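Local atomic coordinates of beta-catenin homolog sys-1 (Caenorhabditis elegans, PDB entry 3C2G), a protein that acts in asymmetric Wnt signalling as a beta-catenin-like transcription coregulator that binds the TCF factor POP-1 directly and activates or represses target genes. Residues Ser344-Leu349 with Cys395-Asn400; Thr374-Tyr379 with Cys399-Thr404; Ala303-Leu308 with Asp339-Ser344. All blocks are in the same frame, centred on the assembly; numbering follows the deposited sequence.

Contact 1 (Ser344-Leu349 with Cys395-Asn400); sequences SGTGFL and CEIICN
Gly347 and Asn400 bring their CA atoms to 5.4 Å where two helical segments pack side by side, their axes 8.8 Å apart and their N-to-C directions differing by only 30°. Here two near-parallel helices of the armadillo domain are joined by one side-chain hydrogen bond made beside a glycine. Asn400 extends its amide across the gap, and the two side chains, its own and that of Thr346, cross at roughly a right angle. ND2 donates to Thr346 OG1 at 3.2 Å with a moderately bent N-H...O angle of 146°, the hydroxyl lying somewhat off the amide plane. Thr346 presents that oxygen by a first torsion of 60°, with OG1 between the backbone N and the carbonyl carbon. The hydroxyl is also hydrogen-bonded to the carbonyl of Ile342 one turn earlier, where it can only be the donor, so the same oxygen can accept from the amide. Close packing backs the bond: Asn400 CB lies 3.8 Å from Thr346 CB, and Asn400 CG rests 3.7 Å from Gly347 CA, where a CB on the glycine would come close to the amide nitrogen. Ile397 adds a looser flank, its CG2 4.4 Å from Thr346 OG1. At the other end of the amide, OD1 accepts from Arg403, while Asn400 also packs against an aromatic side chain of the bound peptide. With partners at both its nitrogen and its oxygen, this buried amide is probably held in one orientation, consistent with the link also positioning a residue that packs on the peptide.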
loop_
_atom_site.group_PDB
_atom_site.type_symbol
_atom_site.label_atom_id
_atom_site.label_comp_id
_atom_site.label_asym_id
_atom_site.label_seq_id
_atom_site.Cartn_x
_atom_site.Cartn_y
_atom_site.Cartn_z
ATOM N N SER A 344 -3.676 7.443 5.183
ATOM C CA SER A 344 -2.587 7.608 4.222
ATOM C C SER A 344 -1.728 8.826 4.531
ATOM O O SER A 344 -0.503 8.741 4.511
ATOM C CB SER A 344 -3.130 7.724 2.798
ATOM O OG SER A 344 -3.971 6.635 2.468
ATOM N N GLY A 345 -2.382 9.953 4.813
ATOM C CA GLY A 345 -1.697 11.209 5.079
ATOM C C GLY A 345 -0.826 11.156 6.321
ATOM O O GLY A 345 0.332 11.578 6.288
ATOM N N THR A 346 -1.378 10.651 7.425
ATOM C CA THR A 346 -0.619 10.562 8.661
ATOM C C THR A 346 0.510 9.534 8.543
ATOM O O THR A 346 1.559 9.691 9.176
ATOM C CB THR A 346 -1.506 10.237 9.912
ATOM O OG1 THR A 346 -2.173 8.978 9.740
ATOM C CG2 THR A 346 -2.527 11.336 10.174
ATOM N N GLY A 347 0.277 8.475 7.759
ATOM C CA GLY A 347 1.286 7.459 7.494
ATOM C C GLY A 347 2.445 8.079 6.743
ATOM O O GLY A 347 3.601 7.891 7.102
ATOM N N PHE A 348 2.124 8.845 5.709
ATOM C CA PHE A 348 3.101 9.611 4.957
ATOM C C PHE A 348 3.897 10.614 5.821
ATOM O O PHE A 348 5.112 10.753 5.668
ATOM C CB PHE A 348 2.402 10.351 3.810
ATOM C CG PHE A 348 3.299 11.284 3.066
ATOM C CD1 PHE A 348 4.082 10.827 2.021
ATOM C CD2 PHE A 348 3.388 12.617 3.431
ATOM C CE1 PHE A 348 4.928 11.701 1.327
ATOM C CE2 PHE A 348 4.239 13.489 2.765
ATOM C CZ PHE A 348 5.003 13.035 1.708
ATOM N N LEU A 349 3.195 11.328 6.692
ATOM C CA LEU A 349 3.796 12.317 7.562
ATOM C C LEU A 349 4.851 11.672 8.462
ATOM O O LEU A 349 5.970 12.172 8.577
ATOM C CB LEU A 349 2.697 12.976 8.404
ATOM C CG LEU A 349 3.071 14.170 9.274
ATOM C CD1 LEU A 349 3.729 15.305 8.452
ATOM C CD2 LEU A 349 1.839 14.663 10.049
ATOM N N CYS A 395 -7.084 2.628 14.857
ATOM C CA CYS A 395 -5.976 2.133 15.608
ATOM C C CYS A 395 -4.655 2.427 14.891
ATOM O O CYS A 395 -3.727 2.950 15.495
ATOM C CB CYS A 395 -6.189 0.637 15.811
ATOM S SG CYS A 395 -4.958 -0.192 16.768
ATOM N N GLU A 396 -4.588 2.106 13.605
ATOM C CA GLU A 396 -3.451 2.445 12.754
ATOM C C GLU A 396 -3.267 3.962 12.575
ATOM O O GLU A 396 -2.143 4.446 12.414
ATOM C CB GLU A 396 -3.619 1.768 11.392
ATOM C CG GLU A 396 -3.409 0.234 11.391
ATOM C CD GLU A 396 -3.977 -0.447 10.142
ATOM O OE1 GLU A 396 -5.012 0.021 9.610
ATOM O OE2 GLU A 396 -3.400 -1.465 9.701
ATOM N N ILE A 397 -4.361 4.713 12.601
ATOM C CA ILE A 397 -4.289 6.171 12.510
ATOM C C ILE A 397 -3.605 6.802 13.742
ATOM O O ILE A 397 -2.652 7.578 13.606
ATOM C CB ILE A 397 -5.679 6.807 12.260
ATOM C CG1 ILE A 397 -6.157 6.472 10.837
ATOM C CG2 ILE A 397 -5.615 8.319 12.472
ATOM C CD1 ILE A 397 -7.536 6.960 10.497
ATOM N N ILE A 398 -4.094 6.462 14.933
ATOM C CA ILE A 398 -3.501 6.942 16.173
ATOM C C ILE A 398 -2.044 6.510 16.246
ATOM O O ILE A 398 -1.175 7.272 16.667
ATOM C CB ILE A 398 -4.265 6.423 17.399
ATOM C CG1 ILE A 398 -5.697 6.951 17.377
ATOM C CG2 ILE A 398 -3.564 6.852 18.707
ATOM C CD1 ILE A 398 -6.608 6.213 18.334
ATOM N N CYS A 399 -1.783 5.285 15.807
ATOM C CA CYS A 399 -0.430 4.775 15.792
ATOM C C CYS A 399 0.483 5.608 14.891
ATOM O O CYS A 399 1.601 5.920 15.285
ATOM C CB CYS A 399 -0.417 3.320 15.380
ATOM S SG CYS A 399 1.181 2.576 15.681
ATOM N N ASN A 400 -0.000 5.974 13.698
ATOM C CA ASN A 400 0.718 6.897 12.822
ATOM C C ASN A 400 1.010 8.241 13.473
ATOM O O ASN A 400 2.110 8.768 13.335
ATOM C CB ASN A 400 -0.078 7.175 11.541
ATOM C CG ASN A 400 -0.129 5.985 10.598
ATOM O OD1 ASN A 400 0.730 5.104 10.628
ATOM N ND2 ASN A 400 -1.132 5.974 9.736
#

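Contact 2 (Thr374-Tyr379 with Cys399-Thr404); sequences TIISKY and CNCLRT
Ile375 and Ile376 share a first torsion of -68°, which sets CG1 beside the backbone N and CG2 anti to it, yet they use different branches to meet Cys401. Ile375 offers its short CG2 methyl, 3.7 Å from Cys401 SG. Ile376 reaches out along its longer arm: CD1 comes within 3.6 Å of Cys401 CB and then 3.8 Å of Leu402 CD2, where the two side chains cross at about a right angle. Cys401 is thus touched at both side-chain atoms, the sulfur turned by a first torsion of -69° to one isoleucine and the methylene to the other. No hydrogen bond joins the segments, whose nearest CA atoms, those of Ile376 and Cys401, stand 7.2 Å apart; the contact is a small, buried, apolar one. Behind it, Thr404 OG1 donates to Asn400 O at 2.9 Å, sharing that carbonyl with Thr404 N, which arrives from the opposite face. No strand is present; helices surround the contact. Helix 339-352 touches Cys401 through Thr346, helix 437-448 meets Ile376 through Ile439, and helix 457-472 packs on Leu402, so the contact lies buried among these three helices of the armadillo domain.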
loop_
_atom_site.group_PDB
_atom_site.type_symbol
_atom_site.label_atom_id
_atom_site.label_comp_id
_atom_site.label_asym_id
_atom_site.label_seq_id
_atom_site.Cartn_x
_atom_site.Cartn_y
_atom_site.Cartn_z
ATOM N N THR A 374 -5.213 17.008 17.347
ATOM C CA THR A 374 -6.580 17.078 16.866
ATOM C C THR A 374 -7.049 15.747 16.252
ATOM O O THR A 374 -8.179 15.327 16.472
ATOM C CB THR A 374 -6.714 18.220 15.839
ATOM O OG1 THR A 374 -6.236 19.435 16.427
ATOM C CG2 THR A 374 -8.162 18.409 15.375
ATOM N N ILE A 375 -6.179 15.076 15.502
ATOM C CA ILE A 375 -6.564 13.822 14.853
ATOM C C ILE A 375 -6.807 12.722 15.868
ATOM O O ILE A 375 -7.793 12.007 15.778
ATOM C CB ILE A 375 -5.541 13.376 13.790
ATOM C CG1 ILE A 375 -5.568 14.336 12.620
ATOM C CG2 ILE A 375 -5.865 12.003 13.274
ATOM C CD1 ILE A 375 -4.220 14.477 11.984
ATOM N N ILE A 376 -5.919 12.595 16.841
ATOM C CA ILE A 376 -6.095 11.595 17.885
ATOM C C ILE A 376 -7.390 11.848 18.680
ATOM O O ILE A 376 -8.153 10.916 18.921
ATOM C CB ILE A 376 -4.864 11.542 18.804
ATOM C CG1 ILE A 376 -3.667 10.997 18.029
ATOM C CG2 ILE A 376 -5.123 10.668 20.022
ATOM C CD1 ILE A 376 -2.346 11.327 18.646
ATOM N N SER A 377 -7.645 13.114 19.027
ATOM C CA SER A 377 -8.781 13.527 19.877
ATOM C C SER A 377 -10.172 13.310 19.299
ATOM O O SER A 377 -11.143 13.236 20.052
ATOM C CB SER A 377 -8.667 15.006 20.247
ATOM O OG SER A 377 -7.527 15.226 21.040
ATOM N N LYS A 378 -10.270 13.243 17.976
ATOM C CA LYS A 378 -11.569 13.189 17.310
ATOM C C LYS A 378 -12.234 11.812 17.388
ATOM O O LYS A 378 -13.435 11.698 17.176
ATOM C CB LYS A 378 -11.450 13.653 15.851
ATOM C CG LYS A 378 -10.832 12.614 14.926
ATOM C CD LYS A 378 -10.283 13.229 13.645
ATOM C CE LYS A 378 -11.229 13.033 12.467
ATOM N NZ LYS A 378 -10.670 13.694 11.259
ATOM N N TYR A 379 -11.463 10.773 17.693
ATOM C CA TYR A 379 -11.991 9.406 17.694
ATOM C C TYR A 379 -12.465 8.949 19.058
ATOM O O TYR A 379 -11.888 9.330 20.078
ATOM C CB TYR A 379 -10.965 8.407 17.148
ATOM C CG TYR A 379 -10.618 8.647 15.711
ATOM C CD1 TYR A 379 -11.533 8.369 14.700
ATOM C CD2 TYR A 379 -9.377 9.175 15.357
ATOM C CE1 TYR A 379 -11.223 8.604 13.376
ATOM C CE2 TYR A 379 -9.060 9.416 14.037
ATOM C CZ TYR A 379 -9.986 9.126 13.054
ATOM O OH TYR A 379 -9.675 9.359 11.744
ATOM N N CYS A 399 -1.783 5.285 15.807
ATOM C CA CYS A 399 -0.430 4.775 15.792
ATOM C C CYS A 399 0.483 5.608 14.891
ATOM O O CYS A 399 1.601 5.920 15.285
ATOM C CB CYS A 399 -0.417 3.320 15.380
ATOM S SG CYS A 399 1.181 2.576 15.681
ATOM N N ASN A 400 -0.000 5.974 13.698
ATOM C CA ASN A 400 0.718 6.897 12.822
ATOM C C ASN A 400 1.010 8.241 13.473
ATOM O O ASN A 400 2.110 8.768 13.335
ATOM C CB ASN A 400 -0.078 7.175 11.541
ATOM C CG ASN A 400 -0.129 5.985 10.598
ATOM O OD1 ASN A 400 0.730 5.104 10.628
ATOM N ND2 ASN A 400 -1.132 5.974 9.736
ATOM N N CYS A 401 0.020 8.815 14.142
ATOM C CA CYS A 401 0.188 10.137 14.746
ATOM C C CYS A 401 1.260 10.145 15.838
ATOM O O CYS A 401 2.146 10.992 15.827
ATOM C CB CYS A 401 -1.138 10.672 15.269
ATOM S SG CYS A 401 -2.350 11.096 13.974
ATOM N N LEU A 402 1.209 9.162 16.731
ATOM C CA LEU A 402 2.169 9.039 17.816
ATOM C C LEU A 402 3.568 8.717 17.324
ATOM O O LEU A 402 4.561 9.155 17.922
ATOM C CB LEU A 402 1.717 7.985 18.818
ATOM C CG LEU A 402 0.389 8.229 19.528
ATOM C CD1 LEU A 402 0.045 6.981 20.282
ATOM C CD2 LEU A 402 0.403 9.446 20.476
ATOM N N ARG A 403 3.665 7.958 16.241
ATOM C CA ARG A 403 4.975 7.705 15.631
ATOM C C ARG A 403 5.550 9.018 15.058
ATOM O O ARG A 403 6.745 9.277 15.135
ATOM C CB ARG A 403 4.869 6.618 14.558
ATOM C CG ARG A 403 6.068 5.684 14.499
ATOM C CD ARG A 403 5.905 4.518 13.480
ATOM N NE ARG A 403 5.246 4.944 12.247
ATOM C CZ ARG A 403 4.022 4.566 11.891
ATOM N NH1 ARG A 403 3.336 3.722 12.667
ATOM N NH2 ARG A 403 3.486 5.038 10.762
ATOM N N THR A 404 4.692 9.866 14.512
ATOM C CA THR A 404 5.146 11.161 14.044
ATOM C C THR A 404 5.593 12.021 15.224
ATOM O O THR A 404 6.637 12.670 15.147
ATOM C CB THR A 404 4.056 11.893 13.258
ATOM O OG1 THR A 404 3.556 11.021 12.244
ATOM C CG2 THR A 404 4.606 13.177 12.635
#

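Contact 3 (Ala303-Leu308 with Asp339-Ser344); sequences AGCKLL and DEVIYS
Cys305 and Ser344 form the first shell. Ser344 CB sits 3.4 Å from the carbonyl oxygen of Cys305 and 3.7 Å from Cys305 CB, so the small methylene nestles against both backbone and side chain of the facing helix. Cys305 SG is turned instead to Val341, lying 4.3 Å from its CG1 in a loose apolar touch. The small side chains are consistent with the close approach of the helices, with axes 8.9 Å apart and directions only 24° from parallel, and the CA atoms of Cys305 and Ser344 at 5.6 Å. The hydroxyl of Ser344 makes no bond across the gap. A first torsion of -54° lays OG beside its own backbone N, where it donates back to Glu340 O at 2.9 Å; the amide of Ser344 serves the same carbonyl from its other face. With a glycine in this place, the methylene against Cys305 would be gone, which is likely to open a gap between the helices and leave Glu340 O without its second donor. Further out, charged residues anchor the first turn of helix 339-352 to helix 388-409: Asp339 forms a salt bridge with Lys390 and Glu340 one with Arg393, which also makes a cation-pi contact with Tyr343. Tyr343 in turn packs on an aromatic side chain of the bound peptide. The chemistry is therefore divided: a buried hydroxyl satisfied within its own helix leaves the interface between these armadillo helices to van der Waals packing, while the salt bridges of Asp339 and Glu340 run to helix 388-409.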
loop_
_atom_site.group_PDB
_atom_site.type_symbol
_atom_site.label_atom_id
_atom_site.label_comp_id
_atom_site.label_asym_id
_atom_site.label_seq_id
_atom_site.Cartn_x
_atom_site.Cartn_y
_atom_site.Cartn_z
ATOM N N ALA A 303 -6.822 7.569 -4.087
ATOM C CA ALA A 303 -5.850 6.802 -4.840
ATOM C C ALA A 303 -4.480 7.476 -4.861
ATOM O O ALA A 303 -3.463 6.802 -4.833
ATOM C CB ALA A 303 -6.348 6.522 -6.252
ATOM N N GLY A 304 -4.471 8.799 -4.927
ATOM C CA GLY A 304 -3.239 9.583 -4.862
ATOM C C GLY A 304 -2.539 9.446 -3.525
ATOM O O GLY A 304 -1.317 9.233 -3.469
ATOM N N CYS A 305 -3.317 9.535 -2.450
ATOM C CA CYS A 305 -2.783 9.440 -1.091
ATOM C C CYS A 305 -2.241 8.048 -0.761
ATOM O O CYS A 305 -1.232 7.920 -0.062
ATOM C CB CYS A 305 -3.814 9.937 -0.070
ATOM S SG CYS A 305 -4.119 11.761 -0.235
ATOM N N LYS A 306 -2.896 7.021 -1.296
ATOM C CA LYS A 306 -2.428 5.624 -1.222
ATOM C C LYS A 306 -1.016 5.473 -1.804
ATOM O O LYS A 306 -0.156 4.834 -1.202
ATOM C CB LYS A 306 -3.398 4.723 -1.988
ATOM C CG LYS A 306 -3.221 3.221 -1.786
ATOM C CD LYS A 306 -4.033 2.452 -2.858
ATOM C CE LYS A 306 -4.086 0.917 -2.628
ATOM N NZ LYS A 306 -2.764 0.266 -2.321
ATOM N N LEU A 307 -0.786 6.074 -2.968
ATOM C CA LEU A 307 0.515 6.060 -3.597
ATOM C C LEU A 307 1.560 6.897 -2.823
ATOM O O LEU A 307 2.712 6.499 -2.712
ATOM C CB LEU A 307 0.400 6.522 -5.059
ATOM C CG LEU A 307 1.676 6.480 -5.917
ATOM C CD1 LEU A 307 2.281 5.078 -6.034
ATOM C CD2 LEU A 307 1.454 7.106 -7.305
ATOM N N LEU A 308 1.150 8.048 -2.299
ATOM C CA LEU A 308 1.999 8.842 -1.428
ATOM C C LEU A 308 2.461 8.007 -0.249
ATOM O O LEU A 308 3.646 7.981 0.061
ATOM C CB LEU A 308 1.272 10.084 -0.929
ATOM C CG LEU A 308 1.219 11.250 -1.915
ATOM C CD1 LEU A 308 0.414 12.400 -1.332
ATOM C CD2 LEU A 308 2.607 11.715 -2.284
ATOM N N ASP A 339 -11.525 8.432 6.612
ATOM C CA ASP A 339 -10.454 7.789 7.363
ATOM C C ASP A 339 -9.330 7.209 6.522
ATOM O O ASP A 339 -8.190 7.158 6.987
ATOM C CB ASP A 339 -11.019 6.724 8.300
ATOM C CG ASP A 339 -11.758 7.327 9.491
ATOM O OD1 ASP A 339 -11.518 8.512 9.835
ATOM O OD2 ASP A 339 -12.585 6.604 10.091
ATOM N N GLU A 340 -9.630 6.782 5.297
ATOM C CA GLU A 340 -8.590 6.233 4.433
ATOM C C GLU A 340 -7.591 7.315 4.080
ATOM O O GLU A 340 -6.393 7.070 4.019
ATOM C CB GLU A 340 -9.182 5.631 3.152
ATOM C CG GLU A 340 -9.880 4.290 3.346
ATOM C CD GLU A 340 -8.960 3.199 3.895
ATOM O OE1 GLU A 340 -7.771 3.145 3.484
ATOM O OE2 GLU A 340 -9.435 2.392 4.737
ATOM N N VAL A 341 -8.095 8.518 3.845
ATOM C CA VAL A 341 -7.244 9.641 3.526
ATOM C C VAL A 341 -6.421 10.035 4.762
ATOM O O VAL A 341 -5.225 10.283 4.647
ATOM C CB VAL A 341 -8.071 10.826 2.948
ATOM C CG1 VAL A 341 -7.215 12.037 2.751
ATOM C CG2 VAL A 341 -8.678 10.435 1.612
ATOM N N ILE A 342 -7.052 10.050 5.941
ATOM C CA ILE A 342 -6.356 10.366 7.183
ATOM C C ILE A 342 -5.267 9.335 7.422
ATOM O O ILE A 342 -4.146 9.673 7.821
ATOM C CB ILE A 342 -7.299 10.388 8.419
ATOM C CG1 ILE A 342 -8.480 11.359 8.236
ATOM C CG2 ILE A 342 -6.529 10.716 9.678
ATOM C CD1 ILE A 342 -8.113 12.718 7.731
ATOM N N TYR A 343 -5.602 8.080 7.163
ATOM C CA TYR A 343 -4.669 6.993 7.350
ATOM C C TYR A 343 -3.454 7.168 6.468
ATOM O O TYR A 343 -2.332 7.081 6.960
ATOM C CB TYR A 343 -5.332 5.660 7.061
ATOM C CG TYR A 343 -4.358 4.517 6.974
ATOM C CD1 TYR A 343 -3.705 4.041 8.132
ATOM C CD2 TYR A 343 -4.092 3.888 5.744
ATOM C CE1 TYR A 343 -2.810 2.980 8.064
ATOM C CE2 TYR A 343 -3.196 2.815 5.663
ATOM C CZ TYR A 343 -2.552 2.367 6.821
ATOM O OH TYR A 343 -1.661 1.304 6.759
ATOM N N SER A 344 -3.676 7.443 5.183
ATOM C CA SER A 344 -2.587 7.608 4.222
ATOM C C SER A 344 -1.728 8.826 4.531
ATOM O O SER A 344 -0.503 8.741 4.511
ATOM C CB SER A 344 -3.130 7.724 2.798
ATOM O OG SER A 344 -3.971 6.635 2.468
#

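How the contacts relate
From the N terminus, contact 3 comes first, bringing helix 298-311 against helix 339-352 and closing a loop that holds helix 325-335. Contact 1 follows in series, opening on the same helix 339-352, with Ser344 common to both, and closing 46 residues on, at helix 388-409. Contact 2 starts within that second loop, on helix 368-377, and ends on the same helix 388-409, sharing Cys399 and Asn400 with contact 1. Contacts 1 and 2 are about 7 Å apart between centres and touch through Leu349 and Thr404. A probable hydrogen bond between Tyr379 and Asp339 joins contacts 2 and 3, so helices 298-311, 339-352, 368-377 and 388-409 are tied into one continuous packing.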